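PDB 7DMB: putative methyltransferase from Emericella variicolor, which probably transfers a methyl group from S-adenosyl-L-methionine as a trans-acting methyltransferase in calbistrin biosynthesis. Local coordinates for residues E272-H286 / T300-L313. Numbering follows the deposited sequence.
With SAH (S-adenosyl-L-homocysteine), chain C.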
ATOM      1  N   GLU A 272     -14.634  13.774 -15.602  1.00 19.43           N
ATOM      2  CA  GLU A 272     -14.759  15.221 -15.761  1.00 19.01           C
ATOM      3  C   GLU A 272     -13.606  15.921 -15.047  1.00 17.81           C
ATOM      4  O   GLU A 272     -13.356  15.668 -13.868  1.00 19.37           O
ATOM      5  CB  GLU A 272     -16.103  15.718 -15.222  1.00 12.91           C
ATOM      6  CG  GLU A 272     -16.192  17.220 -15.118  1.00 24.31           C
ATOM      7  CD  GLU A 272     -17.612  17.739 -14.937  1.00 32.95           C
ATOM      8  OE1 GLU A 272     -17.871  18.873 -15.389  1.00 36.09           O
ATOM      9  OE2 GLU A 272     -18.456  17.028 -14.342  1.00 30.00           O
ATOM     10  N   ALA A 273     -12.913  16.805 -15.763  1.00 19.40           N
ATOM     11  CA  ALA A 273     -11.795  17.533 -15.177  1.00 15.74           C
ATOM     12  C   ALA A 273     -12.277  18.464 -14.070  1.00 18.65           C
ATOM     13  O   ALA A 273     -13.291  19.150 -14.210  1.00 18.09           O
ATOM     14  CB  ALA A 273     -11.068  18.334 -16.252  1.00 20.36           C
ATOM     15  N   GLY A 274     -11.540  18.478 -12.960  1.00 20.68           N
ATOM     16  CA  GLY A 274     -11.805  19.404 -11.875  1.00 18.91           C
ATOM     17  C   GLY A 274     -13.081  19.157 -11.102  1.00 22.98           C
ATOM     18  O   GLY A 274     -13.563  20.065 -10.417  1.00 19.51           O
ATOM     19  N   ALA A 275     -13.641  17.951 -11.177  1.00 22.15           N
ATOM     20  CA  ALA A 275     -14.946  17.666 -10.604  1.00 17.66           C
ATOM     21  C   ALA A 275     -14.867  16.959  -9.254  1.00 20.75           C
ATOM     22  O   ALA A 275     -15.875  16.405  -8.793  1.00 21.32           O
ATOM     23  CB  ALA A 275     -15.768  16.833 -11.590  1.00 22.27           C
ATOM     24  N   TYR A 276     -13.715  16.985  -8.593  1.00 18.70           N
ATOM     25  CA  TYR A 276     -13.545  16.221  -7.366  1.00 15.98           C
ATOM     26  C   TYR A 276     -12.780  17.036  -6.341  1.00 15.12           C
ATOM     27  O   TYR A 276     -11.818  17.742  -6.672  1.00 15.79           O
ATOM     28  CB  TYR A 276     -12.837  14.883  -7.644  1.00 15.44           C
ATOM     29  CG  TYR A 276     -13.674  13.980  -8.531  1.00 17.82           C
ATOM     30  CD1 TYR A 276     -14.706  13.204  -7.998  1.00 16.73           C
ATOM     31  CD2 TYR A 276     -13.457  13.927  -9.903  1.00 15.33           C
ATOM     32  CE1 TYR A 276     -15.501  12.379  -8.830  1.00 13.23           C
ATOM     33  CE2 TYR A 276     -14.234  13.117 -10.728  1.00 16.90           C
ATOM     34  CZ  TYR A 276     -15.257  12.352 -10.187  1.00 12.44           C
ATOM     35  OH  TYR A 276     -15.993  11.547 -11.016  1.00 15.01           O
ATOM     36  N   ASP A 277     -13.213  16.917  -5.092  1.00 11.94           N
ATOM     37  CA  ASP A 277     -12.602  17.644  -3.993  1.00 15.31           C
ATOM     38  C   ASP A 277     -11.440  16.877  -3.389  1.00 17.39           C
ATOM     39  O   ASP A 277     -10.449  17.482  -2.971  1.00 13.82           O
ATOM     40  CB  ASP A 277     -13.657  17.932  -2.928  1.00 13.76           C
ATOM     41  CG  ASP A 277     -14.882  18.572  -3.518  1.00 18.46           C
ATOM     42  OD1 ASP A 277     -14.704  19.624  -4.177  1.00 16.34           O
ATOM     43  OD2 ASP A 277     -15.998  18.010  -3.374  1.00 16.28           O
ATOM     44  N   VAL A 278     -11.549  15.555  -3.319  1.00 17.28           N
ATOM     45  CA  VAL A 278     -10.519  14.713  -2.723  1.00 16.96           C
ATOM     46  C   VAL A 278     -10.330  13.501  -3.622  1.00 16.34           C
ATOM     47  O   VAL A 278     -11.307  12.844  -4.009  1.00 15.04           O
ATOM     48  CB  VAL A 278     -10.871  14.273  -1.282  1.00 14.37           C
ATOM     49  CG1 VAL A 278      -9.728  13.452  -0.670  1.00 14.80           C
ATOM     50  CG2 VAL A 278     -11.168  15.490  -0.396  1.00 13.22           C
ATOM     51  N   VAL A 279      -9.081  13.213  -3.970  1.00 11.64           N
ATOM     52  CA  VAL A 279      -8.720  11.962  -4.632  1.00 13.64           C
ATOM     53  C   VAL A 279      -7.965  11.115  -3.617  1.00 16.09           C
ATOM     54  O   VAL A 279      -7.015  11.600  -2.988  1.00 13.61           O
ATOM     55  CB  VAL A 279      -7.875  12.199  -5.900  1.00 13.42           C
ATOM     56  CG1 VAL A 279      -7.236  10.903  -6.378  1.00  7.11           C
ATOM     57  CG2 VAL A 279      -8.731  12.808  -7.007  1.00 15.56           C
ATOM     58  N   ILE A 280      -8.404   9.868  -3.440  1.00 12.28           N
ATOM     59  CA  ILE A 280      -7.772   8.918  -2.526  1.00 11.51           C
ATOM     60  C   ILE A 280      -6.963   7.912  -3.342  1.00 12.33           C
ATOM     61  O   ILE A 280      -7.428   7.429  -4.384  1.00 10.89           O
ATOM     62  CB  ILE A 280      -8.814   8.183  -1.656  1.00 12.10           C
ATOM     63  CG1 ILE A 280      -9.825   9.155  -1.008  1.00 11.38           C
ATOM     64  CG2 ILE A 280      -8.133   7.290  -0.612  1.00  9.98           C
ATOM     65  CD1 ILE A 280      -9.298   9.844   0.189  1.00 14.39           C
ATOM     66  N   ALA A 281      -5.760   7.573  -2.857  1.00 10.85           N
ATOM     67  CA  ALA A 281      -4.961   6.521  -3.487  1.00 10.59           C
ATOM     68  C   ALA A 281      -4.087   5.820  -2.451  1.00 14.13           C
ATOM     69  O   ALA A 281      -3.262   6.467  -1.792  1.00 14.24           O
ATOM     70  CB  ALA A 281      -4.110   7.105  -4.617  1.00 10.42           C
ATOM     71  N   SER A 282      -4.250   4.496  -2.312  1.00  8.01           N
ATOM     72  CA  SER A 282      -3.452   3.735  -1.353  1.00 12.65           C
ATOM     73  C   SER A 282      -2.682   2.671  -2.125  1.00 12.86           C
ATOM     74  O   SER A 282      -3.260   1.691  -2.613  1.00 12.60           O
ATOM     75  CB  SER A 282      -4.318   3.121  -0.262  1.00 14.41           C
ATOM     76  OG  SER A 282      -3.583   2.250   0.586  1.00 13.92           O
ATOM     77  N   ASN A 283      -1.382   2.913  -2.256  1.00 10.99           N
ATOM     78  CA  ASN A 283      -0.426   1.940  -2.758  1.00 13.69           C
ATOM     79  C   ASN A 283      -0.780   1.496  -4.176  1.00 15.26           C
ATOM     80  O   ASN A 283      -0.610   0.337  -4.553  1.00 15.10           O
ATOM     81  CB  ASN A 283      -0.299   0.773  -1.779  1.00 12.71           C
ATOM     82  CG  ASN A 283       0.626   1.118  -0.614  1.00 17.49           C
ATOM     83  OD1 ASN A 283       1.788   1.490  -0.829  1.00 12.42           O
ATOM     84  ND2 ASN A 283       0.097   1.071   0.611  1.00 15.80           N
ATOM     85  N   VAL A 284      -1.225   2.461  -4.986  1.00 13.56           N
ATOM     86  CA  VAL A 284      -1.460   2.266  -6.405  1.00 10.82           C
ATOM     87  C   VAL A 284      -0.550   3.151  -7.251  1.00 11.65           C
ATOM     88  O   VAL A 284      -0.052   2.723  -8.302  1.00 12.56           O
ATOM     89  CB  VAL A 284      -2.948   2.514  -6.764  1.00 14.09           C
ATOM     90  CG1 VAL A 284      -3.461   3.816  -6.132  1.00 11.15           C
ATOM     91  CG2 VAL A 284      -3.130   2.546  -8.275  1.00 13.83           C
ATOM     92  N   LEU A 285      -0.283   4.380  -6.802  1.00 14.60           N
ATOM     93  CA  LEU A 285       0.459   5.305  -7.652  1.00 12.39           C
ATOM     94  C   LEU A 285       1.859   4.775  -7.958  1.00 14.32           C
ATOM     95  O   LEU A 285       2.345   4.922  -9.081  1.00 13.04           O
ATOM     96  CB  LEU A 285       0.512   6.701  -7.015  1.00  8.99           C
ATOM     97  CG  LEU A 285      -0.824   7.455  -6.757  1.00 13.47           C
ATOM     98  CD1 LEU A 285      -0.598   8.939  -6.449  1.00 10.88           C
ATOM     99  CD2 LEU A 285      -1.798   7.308  -7.898  1.00 10.91           C
ATOM    100  N   HIS A 286       2.506   4.110  -6.993  1.00 11.94           N
ATOM    101  CA  HIS A 286       3.845   3.589  -7.268  1.00 14.89           C
ATOM    102  C   HIS A 286       3.829   2.465  -8.300  1.00 16.54           C
ATOM    103  O   HIS A 286       4.895   2.104  -8.816  1.00 16.12           O
ATOM    104  CB  HIS A 286       4.529   3.112  -5.976  1.00 13.21           C
ATOM    105  CG  HIS A 286       3.986   1.829  -5.422  1.00 15.19           C
ATOM    106  ND1 HIS A 286       3.402   1.749  -4.175  1.00 14.27           N
ATOM    107  CD2 HIS A 286       3.962   0.573  -5.930  1.00 13.55           C
ATOM    108  CE1 HIS A 286       3.036   0.502  -3.942  1.00 15.67           C
ATOM    109  NE2 HIS A 286       3.358  -0.230  -4.994  1.00 15.38           N
ATOM    110  N   THR A 300      -5.630  16.803 -12.771  1.00 16.74           N
ATOM    111  CA  THR A 300      -6.699  17.056 -13.735  1.00 21.88           C
ATOM    112  C   THR A 300      -8.071  16.792 -13.125  1.00 19.03           C
ATOM    113  O   THR A 300      -9.023  17.543 -13.372  1.00 19.90           O
ATOM    114  CB  THR A 300      -6.478  16.195 -14.985  1.00 15.76           C
ATOM    115  OG1 THR A 300      -5.332  16.686 -15.690  1.00 12.85           O
ATOM    116  CG2 THR A 300      -7.681  16.222 -15.908  1.00 14.13           C
ATOM    117  N   LEU A 301      -8.183  15.745 -12.293  1.00 18.51           N
ATOM    118  CA  LEU A 301      -9.460  15.394 -11.678  1.00 18.67           C
ATOM    119  C   LEU A 301      -9.875  16.358 -10.569  1.00 20.04           C
ATOM    120  O   LEU A 301     -11.077  16.465 -10.278  1.00 16.21           O
ATOM    121  CB  LEU A 301      -9.401  13.962 -11.123  1.00 16.66           C
ATOM    122  CG  LEU A 301      -9.355  12.832 -12.154  1.00 20.52           C
ATOM    123  CD1 LEU A 301      -8.878  11.528 -11.538  1.00 16.79           C
ATOM    124  CD2 LEU A 301     -10.733  12.639 -12.801  1.00 22.72           C
ATOM    125  N   LEU A 302      -8.929  17.064  -9.953  1.00 16.25           N
ATOM    126  CA  LEU A 302      -9.219  17.838  -8.747  1.00 15.71           C
ATOM    127  C   LEU A 302      -9.690  19.260  -9.053  1.00 17.24           C
ATOM    128  O   LEU A 302      -9.205  19.905  -9.984  1.00 20.00           O
ATOM    129  CB  LEU A 302      -7.976  17.890  -7.862  1.00 13.62           C
ATOM    130  CG  LEU A 302      -7.690  16.548  -7.181  1.00 14.16           C
ATOM    131  CD1 LEU A 302      -6.261  16.482  -6.618  1.00 10.65           C
ATOM    132  CD2 LEU A 302      -8.743  16.317  -6.083  1.00 10.87           C
ATOM    133  N   GLN A 303     -10.636  19.747  -8.244  1.00 16.48           N
ATOM    134  CA  GLN A 303     -11.050  21.141  -8.292  1.00 17.31           C
ATOM    135  C   GLN A 303      -9.879  22.016  -7.819  1.00 20.62           C
ATOM    136  O   GLN A 303      -8.910  21.505  -7.264  1.00 19.50           O
ATOM    137  CB  GLN A 303     -12.312  21.374  -7.470  1.00 18.59           C
ATOM    138  CG  GLN A 303     -12.154  21.206  -5.974  1.00 16.86           C
ATOM    139  CD  GLN A 303     -12.509  22.454  -5.199  1.00 21.02           C
ATOM    140  OE1 GLN A 303     -12.200  23.582  -5.610  1.00 30.10           O
ATOM    141  NE2 GLN A 303     -13.162  22.263  -4.055  1.00 21.26           N
ATOM    142  N   PRO A 304      -9.903  23.329  -8.082  1.00 22.31           N
ATOM    143  CA  PRO A 304      -8.690  24.143  -7.822  1.00 19.88           C
ATOM    144  C   PRO A 304      -8.247  24.144  -6.367  1.00 18.05           C
ATOM    145  O   PRO A 304      -7.055  24.338  -6.105  1.00 22.40           O
ATOM    146  CB  PRO A 304      -9.083  25.554  -8.304  1.00 18.32           C
ATOM    147  CG  PRO A 304     -10.573  25.523  -8.537  1.00 20.96           C
ATOM    148  CD  PRO A 304     -10.974  24.101  -8.738  1.00 17.99           C
ATOM    149  N   LYS A 305      -9.145  23.893  -5.416  1.00 20.20           N
ATOM    150  CA  LYS A 305      -8.785  23.760  -4.008  1.00 21.23           C
ATOM    151  C   LYS A 305      -8.740  22.305  -3.541  1.00 18.47           C
ATOM    152  O   LYS A 305      -8.689  22.055  -2.336  1.00 16.96           O
ATOM    153  CB  LYS A 305      -9.756  24.565  -3.138  1.00 23.16           C
ATOM    154  CG  LYS A 305      -9.651  26.091  -3.350  1.00 26.38           C
ATOM    155  CD  LYS A 305     -10.993  26.809  -3.143  1.00 29.13           C
ATOM    156  CE  LYS A 305     -10.996  27.651  -1.868  1.00 37.23           C
ATOM    157  NZ  LYS A 305     -12.377  27.863  -1.315  1.00 37.26           N
ATOM    158  N   GLY A 306      -8.739  21.338  -4.467  1.00 19.70           N
ATOM    159  CA  GLY A 306      -8.819  19.939  -4.091  1.00 17.44           C
ATOM    160  C   GLY A 306      -7.507  19.367  -3.540  1.00 16.43           C
ATOM    161  O   GLY A 306      -6.452  19.999  -3.564  1.00 15.80           O
ATOM    162  N   PHE A 307      -7.600  18.131  -3.033  1.00 16.31           N
ATOM    163  CA  PHE A 307      -6.514  17.459  -2.330  1.00 12.97           C
ATOM    164  C   PHE A 307      -6.342  16.042  -2.846  1.00 15.75           C
ATOM    165  O   PHE A 307      -7.324  15.344  -3.139  1.00 13.67           O
ATOM    166  CB  PHE A 307      -6.766  17.380  -0.805  1.00 13.56           C
ATOM    167  CG  PHE A 307      -6.416  18.636  -0.050  1.00 17.99           C
ATOM    168  CD1 PHE A 307      -5.140  18.828   0.469  1.00 15.52           C
ATOM    169  CD2 PHE A 307      -7.371  19.625   0.155  1.00 19.07           C
ATOM    170  CE1 PHE A 307      -4.830  19.972   1.173  1.00 18.02           C
ATOM    171  CE2 PHE A 307      -7.057  20.776   0.848  1.00 15.14           C
ATOM    172  CZ  PHE A 307      -5.800  20.950   1.363  1.00 16.01           C
ATOM    173  N   LEU A 308      -5.085  15.620  -2.935  1.00 14.13           N
ATOM    174  CA  LEU A 308      -4.734  14.212  -3.056  1.00 14.96           C
ATOM    175  C   LEU A 308      -4.352  13.691  -1.675  1.00 12.43           C
ATOM    176  O   LEU A 308      -3.478  14.263  -1.013  1.00 11.75           O
ATOM    177  CB  LEU A 308      -3.576  14.017  -4.036  1.00 13.16           C
ATOM    178  CG  LEU A 308      -2.883  12.651  -3.942  1.00 11.02           C
ATOM    179  CD1 LEU A 308      -3.838  11.510  -4.309  1.00 11.21           C
ATOM    180  CD2 LEU A 308      -1.654  12.653  -4.817  1.00 10.13           C
ATOM    181  N   PHE A 309      -5.014  12.630  -1.228  1.00 11.50           N
ATOM    182  CA  PHE A 309      -4.561  11.893  -0.060  1.00 10.70           C
ATOM    183  C   PHE A 309      -3.969  10.584  -0.555  1.00 12.37           C
ATOM    184  O   PHE A 309      -4.677   9.754  -1.141  1.00 10.41           O
ATOM    185  CB  PHE A 309      -5.674  11.647   0.958  1.00 13.21           C
ATOM    186  CG  PHE A 309      -5.279  10.687   2.037  1.00 12.66           C
ATOM    187  CD1 PHE A 309      -4.352  11.048   2.996  1.00 16.65           C
ATOM    188  CD2 PHE A 309      -5.779   9.402   2.054  1.00 11.41           C
ATOM    189  CE1 PHE A 309      -3.955  10.150   3.970  1.00 15.15           C
ATOM    190  CE2 PHE A 309      -5.398   8.518   3.028  1.00 12.64           C
ATOM    191  CZ  PHE A 309      -4.473   8.889   3.980  1.00 11.37           C
ATOM    192  N   ASN A 310      -2.671  10.417  -0.331  1.00 10.54           N
ATOM    193  CA  ASN A 310      -1.879   9.356  -0.950  1.00 13.78           C
ATOM    194  C   ASN A 310      -1.202   8.537   0.149  1.00 13.38           C
ATOM    195  O   ASN A 310      -0.317   9.034   0.855  1.00 14.76           O
ATOM    196  CB  ASN A 310      -0.860   9.962  -1.918  1.00 13.74           C
ATOM    197  CG  ASN A 310      -0.127   8.921  -2.755  1.00 12.93           C
ATOM    198  OD1 ASN A 310      -0.650   7.851  -3.064  1.00 15.07           O
ATOM    199  ND2 ASN A 310       1.096   9.251  -3.138  1.00 10.25           N
ATOM    200  N   GLN A 311      -1.638   7.297   0.316  1.00 10.93           N
ATOM    201  CA  GLN A 311      -1.048   6.378   1.281  1.00 13.28           C
ATOM    202  C   GLN A 311      -0.073   5.480   0.531  1.00 12.55           C
ATOM    203  O   GLN A 311      -0.483   4.755  -0.385  1.00 12.02           O
ATOM    204  CB  GLN A 311      -2.143   5.556   1.962  1.00 13.78           C
ATOM    205  CG  GLN A 311      -1.724   4.763   3.202  1.00 16.24           C
ATOM    206  CD  GLN A 311      -2.907   4.052   3.835  1.00 17.07           C
ATOM    207  OE1 GLN A 311      -3.529   3.175   3.219  1.00 16.06           O
ATOM    208  NE2 GLN A 311      -3.243   4.440   5.064  1.00 15.66           N
ATOM    209  N   GLU A 312       1.207   5.516   0.911  1.00 12.00           N
ATOM    210  CA  GLU A 312       2.225   4.875   0.080  1.00 12.40           C
ATOM    211  C   GLU A 312       3.354   4.262   0.904  1.00 13.31           C
ATOM    212  O   GLU A 312       3.979   4.931   1.729  1.00 10.10           O
ATOM    213  CB  GLU A 312       2.803   5.877  -0.926  1.00 11.72           C
ATOM    214  CG  GLU A 312       2.040   5.947  -2.256  1.00 12.92           C
ATOM    215  CD  GLU A 312       2.283   4.715  -3.126  1.00 14.28           C
ATOM    216  OE1 GLU A 312       3.293   3.994  -2.883  1.00 12.31           O
ATOM    217  OE2 GLU A 312       1.489   4.482  -4.066  1.00 12.03           O
ATOM    218  N   LEU A 313       3.641   2.996   0.627  1.00 13.61           N
ATOM    219  CA  LEU A 313       4.740   2.305   1.293  1.00 14.86           C
ATOM    220  C   LEU A 313       6.081   2.988   1.048  1.00 13.38           C
ATOM    221  O   LEU A 313       6.397   3.410  -0.069  1.00  9.46           O
ATOM    222  CB  LEU A 313       4.812   0.865   0.802  1.00 16.49           C
ATOM    223  CG  LEU A 313       3.627   0.025   1.244  1.00 15.23           C
ATOM    224  CD1 LEU A 313       3.598  -1.259   0.432  1.00 16.08           C
ATOM    225  CD2 LEU A 313       3.749  -0.250   2.735  1.00 14.43           C
TER
HETATM  226  N   SAH C 401      -5.908  -0.070  -2.808  1.00 15.46           N
HETATM  227  CA  SAH C 401      -5.556  -1.516  -2.847  1.00 14.67           C
HETATM  228  CB  SAH C 401      -4.137  -1.772  -2.328  1.00 15.20           C
HETATM  229  CG  SAH C 401      -3.071  -1.516  -3.371  1.00 17.36           C
HETATM  230  SD  SAH C 401      -3.045  -2.730  -4.726  1.00 20.33           S
HETATM  231  C   SAH C 401      -6.565  -2.304  -2.007  1.00 17.36           C
HETATM  232  O   SAH C 401      -6.959  -3.387  -2.485  1.00 17.92           O
HETATM  233  OXT SAH C 401      -6.939  -1.790  -0.925  1.00 15.90           O
HETATM  234  C5' SAH C 401      -2.916  -1.638  -6.165  1.00 18.53           C
HETATM  235  C4' SAH C 401      -4.241  -1.477  -6.879  1.00 17.74           C
HETATM  236  O4' SAH C 401      -4.104  -0.452  -7.894  1.00 14.96           O
HETATM  237  C3' SAH C 401      -4.716  -2.742  -7.598  1.00 16.97           C
HETATM  238  O3' SAH C 401      -6.085  -2.970  -7.292  1.00 18.10           O
HETATM  239  C2' SAH C 401      -4.466  -2.420  -9.075  1.00 16.11           C
HETATM  240  O2' SAH C 401      -5.353  -3.046  -9.977  1.00 17.30           O
HETATM  241  C1' SAH C 401      -4.651  -0.909  -9.106  1.00 15.98           C
HETATM  242  N9  SAH C 401      -3.922  -0.271 -10.197  1.00 13.67           N
HETATM  243  C8  SAH C 401      -2.716  -0.684 -10.703  1.00 16.71           C
HETATM  244  N7  SAH C 401      -2.270   0.069 -11.676  1.00 11.81           N
HETATM  245  C5  SAH C 401      -3.250   1.037 -11.834  1.00 14.15           C
HETATM  246  C6  SAH C 401      -3.362   2.130 -12.716  1.00 15.14           C
HETATM  247  N6  SAH C 401      -2.451   2.428 -13.638  1.00 11.64           N
HETATM  248  N1  SAH C 401      -4.469   2.906 -12.611  1.00 14.53           N
HETATM  249  C2  SAH C 401      -5.382   2.595 -11.681  1.00 11.65           C
HETATM  250  N3  SAH C 401      -5.379   1.599 -10.800  1.00 15.63           N
HETATM  251  C4  SAH C 401      -4.275   0.841 -10.926  1.00 12.32           C
HETATM  252  O   HOH W   1      -0.958   5.331  -3.974  1.00  9.33           O
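V279 and A281 of strand 278-282 exchange backbone hydrogen bonds with F307, F309 and Q311 of strand 306-313; the strands run parallel, 2° apart and 4.7 Å between axes. The packing is tight on the face carrying V279 and A281. Methyl CG2 of V279 meets CD2 of L302 at 3.6 Å, while its CG1, anti to the backbone N (chi1 166°), turns to CD1 of L308; helix 291-301 covers this side through V298 and L295. On the other face CD1 of I280 approaches the F309 ring obliquely, and the hydroxyl OG of S282 donates to OE1 of Q311 (2.8 Å), in the carbonyl plane on a lone pair. The amide NE2 of Q311 is held by N377 of the next strand.

Just past the end of strand 278-282, E312 of the partner strand turns its carboxylate, bent at chi2, against residues 283-286. ND1 of H286 donates in its ring plane to the syn lone pair of OE1 of E312 (2.6 Å), with ring and carboxylate 82° apart. OE2 of E312 accepts the backbone N of H286 (3.1 Å) from above the carboxylate plane and a water that also takes the N-H of V284. N283 OD1 receives the backbone N of L313 at 2.8 Å.

The opposite end is looser and partly open to solvent: A273 merely brushes T300, and G274 N bonds to T300 O (2.7 Å). One step inward, Q303 NE2 hydrogen-bonds to buried D277 OD1 on its anti side, tilted from the carboxylate plane; R201 salt-bridges the same oxygen.

S282 O accepts the amino group of S-adenosyl-L-homocysteine, and V284 packs against its ribose. Helix 291-301 links the two adjacent strands in a right-handed beta-alpha-beta crossover of the Rossmann-like class I methyltransferase sheet.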